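ABC transporter, ATP binding protein (Sulfolobus solfataricus, PDB 1OXX) binds and hydrolyses ATP to power glucose uptake, as the energy-coupling subunit of an ABC transporter complex. Local coordinates at residues A[218-222]-A[233-237]; A[241-247]-A[272-278]; A[263-269]-A[347-352]. The protein carries 1 engineered substitution. One frame throughout, in Å; residues are numbered along the deposited sequence.

Contact 1 of 3, residues A[218-222]-A[233-237]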
ATOM      1  N   LYS A 218      -8.877 -12.384   2.496  1.00  7.74           N
ATOM      2  CA  LYS A 218      -9.330 -12.652   1.147  1.00  7.75           C
ATOM      3  C   LYS A 218      -8.913 -11.546   0.190  1.00  6.54           C
ATOM      4  O   LYS A 218      -8.939 -10.367   0.525  1.00  7.11           O
ATOM      5  CB  LYS A 218     -10.850 -12.799   1.109  1.00  9.76           C
ATOM      6  CG  LYS A 218     -11.405 -13.989   1.881  1.00 14.05           C
ATOM      7  CD  LYS A 218     -12.910 -14.105   1.646  1.00 26.31           C
ATOM      8  CE  LYS A 218     -13.510 -15.272   2.409  1.00 23.08           C
ATOM      9  NZ  LYS A 218     -14.987 -15.325   2.232  1.00 29.59           N
ATOM     10  N   LEU A 219      -8.466 -11.954  -0.987  1.00  7.21           N
ATOM     11  CA  LEU A 219      -8.121 -11.026  -2.041  1.00  6.93           C
ATOM     12  C   LEU A 219      -9.430 -10.617  -2.701  1.00  9.72           C
ATOM     13  O   LEU A 219     -10.082 -11.440  -3.360  1.00 10.98           O
ATOM     14  CB  LEU A 219      -7.221 -11.739  -3.035  1.00 13.53           C
ATOM     15  CG  LEU A 219      -6.557 -10.898  -4.096  1.00 19.48           C
ATOM     16  CD1 LEU A 219      -5.534  -9.991  -3.450  1.00 19.31           C
ATOM     17  CD2 LEU A 219      -5.904 -11.829  -5.109  1.00 19.40           C
ATOM     18  N   VAL A 220      -9.833  -9.364  -2.500  1.00  6.25           N
ATOM     19  CA  VAL A 220     -11.157  -8.918  -2.919  1.00  5.20           C
ATOM     20  C   VAL A 220     -11.176  -8.138  -4.227  1.00  6.65           C
ATOM     21  O   VAL A 220     -12.230  -8.019  -4.859  1.00  6.75           O
ATOM     22  CB  VAL A 220     -11.852  -8.099  -1.803  1.00  4.89           C
ATOM     23  CG1 VAL A 220     -12.097  -8.952  -0.549  1.00  7.34           C
ATOM     24  CG2 VAL A 220     -11.074  -6.879  -1.442  1.00  7.30           C
ATOM     25  N   GLN A 221     -10.021  -7.619  -4.647  1.00  5.80           N
ATOM     26  CA  GLN A 221      -9.907  -6.900  -5.910  1.00  4.29           C
ATOM     27  C   GLN A 221      -8.444  -6.835  -6.310  1.00  6.87           C
ATOM     28  O   GLN A 221      -7.548  -6.781  -5.455  1.00  6.39           O
ATOM     29  CB  GLN A 221     -10.473  -5.474  -5.792  1.00  5.03           C
ATOM     30  CG  GLN A 221     -10.536  -4.728  -7.123  1.00  4.67           C
ATOM     31  CD  GLN A 221     -11.336  -3.440  -7.053  1.00  5.73           C
ATOM     32  OE1 GLN A 221     -11.802  -3.030  -5.972  1.00  5.60           O
ATOM     33  NE2 GLN A 221     -11.498  -2.784  -8.207  1.00  7.51           N
ATOM     34  N   VAL A 222      -8.197  -6.906  -7.609  1.00  5.08           N
ATOM     35  CA  VAL A 222      -6.866  -6.818  -8.147  1.00  4.78           C
ATOM     36  C   VAL A 222      -6.930  -5.925  -9.357  1.00  7.22           C
ATOM     37  O   VAL A 222      -7.807  -6.090 -10.200  1.00  9.51           O
ATOM     38  CB  VAL A 222      -6.356  -8.193  -8.627  1.00  6.19           C
ATOM     39  CG1 VAL A 222      -5.055  -8.032  -9.443  1.00 10.36           C
ATOM     40  CG2 VAL A 222      -6.176  -9.097  -7.463  1.00  7.27           C
ATOM     41  N   VAL A 233     -14.398  -1.967  -5.635  1.00  3.79           N
ATOM     42  CA  VAL A 233     -15.497  -2.927  -5.619  1.00  4.93           C
ATOM     43  C   VAL A 233     -16.384  -2.764  -4.398  1.00  5.06           C
ATOM     44  O   VAL A 233     -17.529  -3.234  -4.384  1.00  7.49           O
ATOM     45  CB  VAL A 233     -14.956  -4.374  -5.695  1.00  6.18           C
ATOM     46  CG1 VAL A 233     -14.321  -4.775  -4.396  1.00  7.13           C
ATOM     47  CG2 VAL A 233     -16.064  -5.365  -6.076  1.00 13.17           C
ATOM     48  N   SER A 234     -15.874  -2.073  -3.391  1.00  5.17           N
ATOM     49  CA  SER A 234     -16.587  -1.888  -2.140  1.00  5.47           C
ATOM     50  C   SER A 234     -16.124  -0.616  -1.486  1.00  5.86           C
ATOM     51  O   SER A 234     -15.076  -0.079  -1.829  1.00  5.40           O
ATOM     52  CB  SER A 234     -16.303  -3.049  -1.188  1.00  6.68           C
ATOM     53  OG  SER A 234     -14.940  -3.030  -0.734  1.00  8.51           O
ATOM     54  N   ILE A 235     -16.884  -0.124  -0.516  1.00  7.71           N
ATOM     55  CA  ILE A 235     -16.464   1.081   0.187  1.00  6.02           C
ATOM     56  C   ILE A 235     -15.194   0.806   1.015  1.00  7.45           C
ATOM     57  O   ILE A 235     -14.356   1.697   1.199  1.00  7.81           O
ATOM     58  CB  ILE A 235     -17.616   1.694   1.048  1.00  9.16           C
ATOM     59  CG1 ILE A 235     -17.287   3.138   1.434  1.00  8.12           C
ATOM     60  CG2 ILE A 235     -17.904   0.847   2.295  1.00  9.49           C
ATOM     61  CD1 ILE A 235     -17.236   4.115   0.285  1.00  9.87           C
ATOM     62  N   GLN A 236     -15.032  -0.430   1.484  1.00  6.28           N
ATOM     63  CA  GLN A 236     -13.814  -0.777   2.214  1.00  9.91           C
ATOM     64  C   GLN A 236     -12.586  -0.685   1.315  1.00  6.77           C
ATOM     65  O   GLN A 236     -11.562  -0.134   1.706  1.00  8.08           O
ATOM     66  CB  GLN A 236     -13.879  -2.154   2.864  1.00 10.95           C
ATOM     67  CG  GLN A 236     -12.651  -2.396   3.727  1.00 21.19           C
ATOM     68  CD  GLN A 236     -12.844  -3.439   4.804  1.00 30.00           C
ATOM     69  OE1 GLN A 236     -12.104  -3.452   5.795  1.00 24.40           O
ATOM     70  NE2 GLN A 236     -13.819  -4.318   4.619  1.00 20.50           N
ATOM     71  N   VAL A 237     -12.656  -1.222   0.108  1.00  6.99           N
ATOM     72  CA  VAL A 237     -11.528  -1.052  -0.793  1.00  4.83           C
ATOM     73  C   VAL A 237     -11.315   0.434  -1.114  1.00  5.34           C
ATOM     74  O   VAL A 237     -10.190   0.928  -1.169  1.00  4.96           O
ATOM     75  CB  VAL A 237     -11.718  -1.841  -2.094  1.00  7.15           C
ATOM     76  CG1 VAL A 237     -10.683  -1.442  -3.122  1.00  5.77           C
ATOM     77  CG2 VAL A 237     -11.655  -3.328  -1.814  1.00  8.32           C
TER

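Contact 2 of 3, residues A[241-247]-A[272-278]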
ATOM      1  N   ILE A 241      -7.508   2.426  -0.423  1.00  5.86           N
ATOM      2  CA  ILE A 241      -6.661   2.980  -1.465  1.00  5.15           C
ATOM      3  C   ILE A 241      -6.523   4.503  -1.399  1.00  5.39           C
ATOM      4  O   ILE A 241      -5.678   5.061  -2.080  1.00  7.74           O
ATOM      5  CB  ILE A 241      -7.154   2.495  -2.857  1.00  9.09           C
ATOM      6  CG1 ILE A 241      -6.145   2.817  -3.974  1.00 12.01           C
ATOM      7  CG2 ILE A 241      -8.493   3.087  -3.171  1.00 10.48           C
ATOM      8  CD1 ILE A 241      -4.968   1.880  -4.031  1.00 15.12           C
ATOM      9  N   GLY A 242      -7.347   5.162  -0.579  1.00  6.21           N
ATOM     10  CA  GLY A 242      -7.277   6.609  -0.430  1.00  7.44           C
ATOM     11  C   GLY A 242      -8.396   7.168   0.424  1.00  6.86           C
ATOM     12  O   GLY A 242      -9.373   6.476   0.712  1.00  6.67           O
ATOM     13  N   GLU A 243      -8.271   8.436   0.796  1.00  8.16           N
ATOM     14  CA  GLU A 243      -9.298   9.097   1.585  1.00  9.06           C
ATOM     15  C   GLU A 243     -10.616   9.135   0.851  1.00  3.94           C
ATOM     16  O   GLU A 243     -10.677   9.370  -0.361  1.00  6.79           O
ATOM     17  CB  GLU A 243      -8.891  10.535   1.925  1.00  9.72           C
ATOM     18  CG  GLU A 243      -7.678  10.621   2.823  1.00 12.15           C
ATOM     19  CD  GLU A 243      -7.555  11.965   3.513  1.00 17.15           C
ATOM     20  OE1 GLU A 243      -7.850  12.986   2.864  1.00 16.21           O
ATOM     21  OE2 GLU A 243      -7.161  11.987   4.700  1.00 25.12           O
ATOM     22  N   ILE A 244     -11.679   8.901   1.603  1.00  5.88           N
ATOM     23  CA  ILE A 244     -13.015   8.976   1.043  1.00  6.90           C
ATOM     24  C   ILE A 244     -14.044   9.244   2.135  1.00  6.82           C
ATOM     25  O   ILE A 244     -13.887   8.801   3.278  1.00  7.43           O
ATOM     26  CB  ILE A 244     -13.372   7.671   0.273  1.00  5.89           C
ATOM     27  CG1 ILE A 244     -14.622   7.888  -0.577  1.00  5.80           C
ATOM     28  CG2 ILE A 244     -13.553   6.513   1.232  1.00  6.00           C
ATOM     29  CD1 ILE A 244     -14.815   6.859  -1.684  1.00  5.04           C
ATOM     30  N   ASN A 245     -15.071  10.013   1.776  1.00  4.10           N
ATOM     31  CA  ASN A 245     -16.236  10.207   2.604  1.00  6.03           C
ATOM     32  C   ASN A 245     -17.228   9.078   2.356  1.00  6.05           C
ATOM     33  O   ASN A 245     -17.559   8.776   1.206  1.00  6.53           O
ATOM     34  CB  ASN A 245     -16.904  11.531   2.246  1.00  5.26           C
ATOM     35  CG  ASN A 245     -16.031  12.714   2.553  1.00  6.28           C
ATOM     36  OD1 ASN A 245     -15.847  13.060   3.718  1.00  8.30           O
ATOM     37  ND2 ASN A 245     -15.495  13.357   1.513  1.00  5.12           N
ATOM     38  N   GLU A 246     -17.707   8.475   3.432  1.00  7.06           N
ATOM     39  CA  GLU A 246     -18.700   7.401   3.364  1.00  5.99           C
ATOM     40  C   GLU A 246     -19.983   7.890   4.007  1.00  8.89           C
ATOM     41  O   GLU A 246     -19.982   8.275   5.187  1.00  9.84           O
ATOM     42  CB  GLU A 246     -18.198   6.169   4.118  1.00  9.40           C
ATOM     43  CG  GLU A 246     -16.810   5.703   3.725  1.00 18.70           C
ATOM     44  CD  GLU A 246     -16.311   4.536   4.557  1.00 30.60           C
ATOM     45  OE1 GLU A 246     -17.134   3.838   5.210  1.00 15.82           O
ATOM     46  OE2 GLU A 246     -15.080   4.313   4.541  1.00 21.70           O
ATOM     47  N   LEU A 247     -21.068   7.882   3.235  1.00  7.94           N
ATOM     48  CA  LEU A 247     -22.364   8.355   3.732  1.00  7.55           C
ATOM     49  C   LEU A 247     -23.412   7.329   3.417  1.00 10.70           C
ATOM     50  O   LEU A 247     -23.323   6.657   2.398  1.00 14.80           O
ATOM     51  CB  LEU A 247     -22.797   9.641   3.037  1.00 11.63           C
ATOM     52  CG  LEU A 247     -21.931  10.879   3.166  1.00 16.15           C
ATOM     53  CD1 LEU A 247     -20.937  10.835   2.049  1.00 16.11           C
ATOM     54  CD2 LEU A 247     -22.781  12.134   3.092  1.00 14.67           C
ATOM     55  N   ALA A 272     -28.459   3.011   0.486  1.00  5.49           N
ATOM     56  CA  ALA A 272     -27.198   2.965  -0.243  1.00  8.21           C
ATOM     57  C   ALA A 272     -26.083   3.628   0.519  1.00  7.79           C
ATOM     58  O   ALA A 272     -26.313   4.517   1.325  1.00  7.84           O
ATOM     59  CB  ALA A 272     -27.342   3.657  -1.584  1.00  7.19           C
ATOM     60  N   ILE A 273     -24.861   3.187   0.223  1.00  7.10           N
ATOM     61  CA  ILE A 273     -23.672   3.825   0.730  1.00  7.40           C
ATOM     62  C   ILE A 273     -23.100   4.657  -0.408  1.00  8.29           C
ATOM     63  O   ILE A 273     -22.925   4.160  -1.521  1.00  7.94           O
ATOM     64  CB  ILE A 273     -22.659   2.790   1.180  1.00  9.79           C
ATOM     65  CG1 ILE A 273     -23.240   1.957   2.326  1.00 16.07           C
ATOM     66  CG2 ILE A 273     -21.358   3.468   1.588  1.00 16.32           C
ATOM     67  CD1 ILE A 273     -22.407   0.752   2.693  1.00 30.27           C
ATOM     68  N   ILE A 274     -22.860   5.926  -0.132  1.00  8.28           N
ATOM     69  CA  ILE A 274     -22.254   6.825  -1.091  1.00  7.23           C
ATOM     70  C   ILE A 274     -20.795   7.004  -0.689  1.00  6.74           C
ATOM     71  O   ILE A 274     -20.497   7.218   0.480  1.00  7.07           O
ATOM     72  CB  ILE A 274     -22.976   8.201  -1.046  1.00  9.32           C
ATOM     73  CG1 ILE A 274     -24.402   8.102  -1.584  1.00 12.71           C
ATOM     74  CG2 ILE A 274     -22.187   9.265  -1.807  1.00  8.35           C
ATOM     75  CD1 ILE A 274     -24.458   7.943  -3.062  1.00  9.17           C
ATOM     76  N   GLY A 275     -19.909   6.932  -1.679  1.00  5.47           N
ATOM     77  CA  GLY A 275     -18.507   7.242  -1.508  1.00  5.87           C
ATOM     78  C   GLY A 275     -18.159   8.439  -2.363  1.00  5.95           C
ATOM     79  O   GLY A 275     -18.403   8.439  -3.573  1.00  7.51           O
ATOM     80  N   ILE A 276     -17.618   9.483  -1.738  1.00  5.06           N
ATOM     81  CA  ILE A 276     -17.171  10.662  -2.487  1.00  5.22           C
ATOM     82  C   ILE A 276     -15.852  11.140  -1.885  1.00  4.72           C
ATOM     83  O   ILE A 276     -15.749  11.456  -0.692  1.00  5.46           O
ATOM     84  CB  ILE A 276     -18.276  11.780  -2.559  1.00  5.75           C
ATOM     85  CG1 ILE A 276     -17.884  12.886  -3.555  1.00  5.92           C
ATOM     86  CG2 ILE A 276     -18.615  12.360  -1.194  1.00  7.54           C
ATOM     87  CD1 ILE A 276     -18.091  12.508  -5.027  1.00  7.95           C
ATOM     88  N   ARG A 277     -14.811  11.121  -2.706  1.00  3.54           N
ATOM     89  CA  ARG A 277     -13.498  11.522  -2.223  1.00  3.60           C
ATOM     90  C   ARG A 277     -13.434  13.036  -2.002  1.00  5.16           C
ATOM     91  O   ARG A 277     -14.131  13.807  -2.673  1.00  5.07           O
ATOM     92  CB  ARG A 277     -12.423  11.045  -3.190  1.00  4.59           C
ATOM     93  CG  ARG A 277     -12.329   9.538  -3.297  1.00  4.93           C
ATOM     94  CD  ARG A 277     -11.003   9.062  -3.922  1.00  4.71           C
ATOM     95  NE  ARG A 277     -11.058   7.640  -4.218  1.00  4.06           N
ATOM     96  CZ  ARG A 277     -10.891   6.670  -3.326  1.00  3.90           C
ATOM     97  NH1 ARG A 277     -10.587   6.948  -2.061  1.00  5.14           N
ATOM     98  NH2 ARG A 277     -10.974   5.401  -3.713  1.00  5.14           N
ATOM     99  N   PRO A 278     -12.603  13.488  -1.065  1.00  5.10           N
ATOM    100  CA  PRO A 278     -12.535  14.930  -0.751  1.00  4.71           C
ATOM    101  C   PRO A 278     -12.203  15.813  -1.947  1.00  5.31           C
ATOM    102  O   PRO A 278     -12.698  16.924  -2.020  1.00  6.17           O
ATOM    103  CB  PRO A 278     -11.469  15.005   0.329  1.00  5.32           C
ATOM    104  CG  PRO A 278     -10.693  13.760   0.159  1.00  7.91           C
ATOM    105  CD  PRO A 278     -11.700  12.709  -0.204  1.00  5.86           C
TER

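Contact 3 of 3, residues A[263-269]-A[347-352]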
ATOM      1  N   PHE A 263     -27.965  12.727  -4.025  1.00  6.22           N
ATOM      2  CA  PHE A 263     -26.990  12.301  -5.028  1.00  7.97           C
ATOM      3  C   PHE A 263     -27.713  11.591  -6.146  1.00  5.60           C
ATOM      4  O   PHE A 263     -28.506  10.699  -5.888  1.00  7.88           O
ATOM      5  CB  PHE A 263     -25.969  11.355  -4.393  1.00  7.42           C
ATOM      6  CG  PHE A 263     -25.086  12.026  -3.402  1.00  9.04           C
ATOM      7  CD1 PHE A 263     -25.505  12.208  -2.098  1.00  8.49           C
ATOM      8  CD2 PHE A 263     -23.840  12.496  -3.775  1.00  8.41           C
ATOM      9  CE1 PHE A 263     -24.681  12.851  -1.183  1.00 12.64           C
ATOM     10  CE2 PHE A 263     -23.017  13.127  -2.853  1.00 14.25           C
ATOM     11  CZ  PHE A 263     -23.457  13.306  -1.560  1.00  8.54           C
ATOM     12  N   PRO A 264     -27.456  12.007  -7.384  1.00  5.44           N
ATOM     13  CA  PRO A 264     -28.179  11.473  -8.554  1.00  6.88           C
ATOM     14  C   PRO A 264     -27.699  10.121  -9.047  1.00  5.74           C
ATOM     15  O   PRO A 264     -27.247   9.943 -10.189  1.00  8.25           O
ATOM     16  CB  PRO A 264     -27.950  12.558  -9.609  1.00  5.95           C
ATOM     17  CG  PRO A 264     -26.675  13.141  -9.252  1.00  7.49           C
ATOM     18  CD  PRO A 264     -26.547  13.102  -7.753  1.00  6.87           C
ATOM     19  N   VAL A 265     -27.816   9.141  -8.163  1.00  6.09           N
ATOM     20  CA  VAL A 265     -27.426   7.766  -8.444  1.00  7.88           C
ATOM     21  C   VAL A 265     -28.430   6.855  -7.766  1.00  8.62           C
ATOM     22  O   VAL A 265     -29.210   7.293  -6.947  1.00  8.45           O
ATOM     23  CB  VAL A 265     -25.993   7.446  -7.939  1.00  9.26           C
ATOM     24  CG1 VAL A 265     -24.961   8.247  -8.730  1.00  9.36           C
ATOM     25  CG2 VAL A 265     -25.870   7.697  -6.441  1.00  6.35           C
ATOM     26  N   SER A 266     -28.408   5.579  -8.124  1.00 10.60           N
ATOM     27  CA  SER A 266     -29.320   4.620  -7.528  1.00  9.70           C
ATOM     28  C   SER A 266     -28.692   3.225  -7.485  1.00 11.17           C
ATOM     29  O   SER A 266     -27.701   2.951  -8.144  1.00  9.95           O
ATOM     30  CB  SER A 266     -30.623   4.591  -8.337  1.00 14.48           C
ATOM     31  OG  SER A 266     -31.606   3.761  -7.736  1.00 18.94           O
ATOM     32  N   VAL A 267     -29.267   2.381  -6.642  1.00 11.90           N
ATOM     33  CA  VAL A 267     -28.939   0.967  -6.556  1.00 10.10           C
ATOM     34  C   VAL A 267     -30.275   0.280  -6.281  1.00 12.89           C
ATOM     35  O   VAL A 267     -31.266   0.944  -5.975  1.00 10.09           O
ATOM     36  CB  VAL A 267     -27.924   0.633  -5.441  1.00 12.12           C
ATOM     37  CG1 VAL A 267     -26.525   1.086  -5.819  1.00 15.55           C
ATOM     38  CG2 VAL A 267     -28.358   1.239  -4.129  1.00 17.39           C
ATOM     39  N   SER A 268     -30.277  -1.046  -6.367  1.00 13.82           N
ATOM     40  CA  SER A 268     -31.486  -1.850  -6.239  1.00 17.02           C
ATOM     41  C   SER A 268     -32.022  -2.013  -4.814  1.00 15.72           C
ATOM     42  O   SER A 268     -33.182  -2.392  -4.619  1.00 22.91           O
ATOM     43  CB  SER A 268     -31.200  -3.229  -6.830  1.00 13.19           C
ATOM     44  OG  SER A 268     -30.998  -3.145  -8.229  1.00 26.75           O
ATOM     45  N   SER A 269     -31.188  -1.720  -3.825  1.00 11.55           N
ATOM     46  CA  SER A 269     -31.554  -1.876  -2.421  1.00  9.72           C
ATOM     47  C   SER A 269     -32.315  -0.674  -1.839  1.00 12.15           C
ATOM     48  O   SER A 269     -32.417   0.376  -2.469  1.00 12.56           O
ATOM     49  CB  SER A 269     -30.290  -2.145  -1.601  1.00  9.33           C
ATOM     50  OG  SER A 269     -29.321  -1.129  -1.806  1.00 12.66           O
ATOM     51  N   ILE A 347     -18.987   9.990  -8.154  1.00  6.56           N
ATOM     52  CA  ILE A 347     -19.800   9.452  -7.084  1.00  7.15           C
ATOM     53  C   ILE A 347     -19.761   7.933  -7.142  1.00  7.61           C
ATOM     54  O   ILE A 347     -20.025   7.332  -8.191  1.00 10.34           O
ATOM     55  CB  ILE A 347     -21.268   9.902  -7.219  1.00  6.21           C
ATOM     56  CG1 ILE A 347     -21.426  11.430  -7.206  1.00  5.79           C
ATOM     57  CG2 ILE A 347     -22.120   9.214  -6.162  1.00 10.30           C
ATOM     58  CD1 ILE A 347     -22.782  11.917  -7.710  1.00  7.43           C
ATOM     59  N   LYS A 348     -19.390   7.307  -6.037  1.00  4.37           N
ATOM     60  CA  LYS A 348     -19.408   5.858  -5.928  1.00  5.85           C
ATOM     61  C   LYS A 348     -20.623   5.475  -5.115  1.00  6.67           C
ATOM     62  O   LYS A 348     -20.986   6.163  -4.155  1.00  7.64           O
ATOM     63  CB  LYS A 348     -18.144   5.349  -5.274  1.00  6.93           C
ATOM     64  CG  LYS A 348     -16.897   5.681  -6.080  1.00  7.79           C
ATOM     65  CD  LYS A 348     -15.723   5.905  -5.184  1.00 10.33           C
ATOM     66  CE  LYS A 348     -14.428   6.259  -5.937  1.00  8.15           C
ATOM     67  NZ  LYS A 348     -14.427   7.511  -6.734  1.00  9.07           N
ATOM     68  N   VAL A 349     -21.289   4.408  -5.520  1.00  6.81           N
ATOM     69  CA  VAL A 349     -22.480   3.982  -4.802  1.00  6.05           C
ATOM     70  C   VAL A 349     -22.491   2.476  -4.671  1.00  6.41           C
ATOM     71  O   VAL A 349     -22.084   1.759  -5.592  1.00  7.78           O
ATOM     72  CB  VAL A 349     -23.776   4.535  -5.466  1.00  7.63           C
ATOM     73  CG1 VAL A 349     -24.012   3.914  -6.824  1.00  7.74           C
ATOM     74  CG2 VAL A 349     -24.990   4.327  -4.557  1.00  8.24           C
ATOM     75  N   PHE A 350     -22.891   2.025  -3.489  1.00  5.70           N
ATOM     76  CA  PHE A 350     -22.967   0.601  -3.153  1.00  6.21           C
ATOM     77  C   PHE A 350     -24.260   0.288  -2.433  1.00  7.16           C
ATOM     78  O   PHE A 350     -24.827   1.143  -1.742  1.00  7.92           O
ATOM     79  CB  PHE A 350     -21.804   0.201  -2.245  1.00  7.88           C
ATOM     80  CG  PHE A 350     -20.459   0.631  -2.761  1.00 10.13           C
ATOM     81  CD1 PHE A 350     -19.903   1.841  -2.363  1.00  8.62           C
ATOM     82  CD2 PHE A 350     -19.775  -0.157  -3.664  1.00  8.83           C
ATOM     83  CE1 PHE A 350     -18.698   2.242  -2.851  1.00 11.77           C
ATOM     84  CE2 PHE A 350     -18.565   0.242  -4.149  1.00  8.69           C
ATOM     85  CZ  PHE A 350     -18.021   1.438  -3.736  1.00  7.57           C
ATOM     86  N   GLU A 351     -24.740  -0.937  -2.596  1.00 12.68           N
ATOM     87  CA  GLU A 351     -25.938  -1.352  -1.885  1.00 11.73           C
ATOM     88  C   GLU A 351     -25.593  -1.455  -0.414  1.00 15.46           C
ATOM     89  O   GLU A 351     -24.509  -1.899  -0.057  1.00 16.87           O
ATOM     90  CB  GLU A 351     -26.427  -2.718  -2.379  1.00 13.22           C
ATOM     91  CG  GLU A 351     -26.937  -2.705  -3.805  1.00  9.58           C
ATOM     92  CD  GLU A 351     -27.464  -4.052  -4.250  1.00 29.79           C
ATOM     93  OE1 GLU A 351     -27.472  -4.313  -5.471  1.00 25.44           O
ATOM     94  OE2 GLU A 351     -27.874  -4.845  -3.377  1.00 29.10           O
ATOM     95  N   LYS A 352     -26.506  -1.038   0.448  1.00 14.14           N
ATOM     96  CA  LYS A 352     -26.320  -1.257   1.867  1.00 15.97           C
ATOM     97  C   LYS A 352     -26.995  -2.590   2.177  1.00 25.51           C
ATOM     98  O   LYS A 352     -28.203  -2.730   1.968  1.00 23.33           O
ATOM     99  CB  LYS A 352     -26.937  -0.125   2.683  1.00 21.30           C
ATOM    100  CG  LYS A 352     -27.096  -0.439   4.166  1.00 27.11           C
ATOM    101  CD  LYS A 352     -25.822  -0.185   4.944  1.00 30.19           C
ATOM    102  CE  LYS A 352     -26.038  -0.435   6.431  1.00 41.41           C
ATOM    103  NZ  LYS A 352     -27.292   0.202   6.935  1.00 38.22           N
TER
HETATM  104  O   HOH W   1     -27.911  -2.332  -7.331  1.00 33.62           O

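Contact 1 of 3, residues A[218-222]-A[233-237]
Gln221 reaches across to Val233 at the edge of the ABC-ATPase domain, where strand 218-223, an outermost strand of the mixed sheet whose strand 33-37 leads into the P-loop, meets the start of helix 235-241. The side-chain oxygen of Gln221 takes the backbone amide of Val233, with OE1 and N 2.8 Å apart. The bond is somewhat bent, 147° at the hydrogen, and the donor sits tilted out of the plane of the amide carbonyl. With CG anti to the backbone N (chi1 -173°) and an extended chain beyond it, Gln221 spans the distance between the strand and the residues before the helix. Methyl groups of two valines pack around the same oxygen: CG1 of Val233 and CG1 of Val237 each lie 3.4 Å from OE1 of Gln221. Its other amide branch is held too, since NE2 donates to the backbone oxygen of Asn231, so both polar atoms are bonded to the chain leading into the helix and the rotation of the amide is fixed.

Beside this polar link, Val220 and Val237 pass one another in opposite directions and touch through their CG2 methyls at 3.6 Å. On the strand side, backbone bonds from Val220 and Gln221 to Val213 tie the residues into the sheet through strand 210-215. On the helix side, Ser234 occupies the N-cap position and sets the first turn that carries Val237. Its hydroxyl accepts from the backbone amide of Val237, OG to N 3.0 Å, in a nearly straight bond of 171°.

Contact 2 of 3, residues A[241-247]-A[272-278]
Chi1 of -64° sets CG of Arg277 anti to its carbonyl carbon, and an extended chain as far as NE carries the guanidinium to the backbone oxygens of Gly242 and Glu243, just past helix 235-241, while Ile244, with CG1 anti to the backbone N (chi1 -167°), lays CD1 over the centre of one guanidinium face. NH1 of Arg277 donates to O of Glu243 at 3.0 Å. A weak bond joins NH1 of Arg277 to O of Gly242 at 3.1 Å. NH1 also donates to the backbone oxygen of Ala238 and NH2 to that of Tyr229, whose ring adds a cation-pi contact.

Farther along, Ile276 O is gripped twice by Asn245: the backbone N and ND2, each at 2.9 Å, approach from opposite faces of the carbonyl plane. OD1 of Asn245 accepts from Phe325 N, which ties the amide to strand 324-328. Leu247 and Ile274 form the next hydrogen-bonded pair, with Ile274 N to Leu247 O at 2.7 Å. Between these pairs, Gly275 faces Glu246 in a non-hydrogen-bonded pair, and CD1 of Ile244 lies 3.7 Å from CA of Gly275. Strands 245-252 and 271-276 are thus neighbours in a five-stranded antiparallel sheet, with strand 348-351 on the other side of 271-276.

Contact 3 of 3, residues A[263-269]-A[347-352]
Val349 reaches between Val265 and Val267, meeting each valine tip to tip. CG2 of Val265 meets CB of Val349 at 3.9 Å. Chi1 of 68° puts CG2 of Val349 anti to the backbone N, where it touches CG1 of Val267 at 3.8 Å as well as Val265. Val265 in turn sits between Val349 and Ile347, its CG1 lying 3.9 Å from CG2 of Ile347. The far end of Ile347, CD1, lies 3.9 Å from CD of Pro264 and 4.1 Å from CD2 of Phe263, at the edge of the ring and near its plane. Pro264 is the centre of an inverse gamma turn, and its CD and the Phe263 ring edge meet the same methyl.

Strand 348-351 is an outermost strand of an antiparallel sheet, and the loop between strands 261-263 and 271-276 lies over one face of it, with no direct hydrogen bond between the two segments. Val349 and Val265 also touch Ile274 of the neighbouring strand.

Towards the C-terminus the packing becomes mixed. CG of Glu351 lies 3.8 Å from CB of Val267, and a water accepts from Ser268 N and donates to OE1 of Glu351. OG of Ser269 nestles 3.4 Å from CB of Glu351 while hydrogen-bonding to Arg271 O.

In the fold
Along the chain, contact 1 closes before contact 2 opens, whereas the segments of contacts 2 and 3 alternate. The centre of contact 2 lies about 14 Å from that of contact 1 and about 12 Å from that of contact 3; contacts 1 and 3 are about 17 Å apart, centre to centre. Helix 235-241 is followed by strand 245-252, and Ile235 packs on Glu246, Ile273 and Gly275. Contacts 2 and 3 share one antiparallel sheet, in which strands 271-276 and 348-351 are neighbours, probably hydrogen-bonded from Gly275 N to Lys348 O and from Ile273 N to Phe350 O. Phe350 also packs against Ser234. Contact 1 thus ties the edge strand of the ATPase sheet to helix 235-241, which packs on the sheet of contacts 2 and 3.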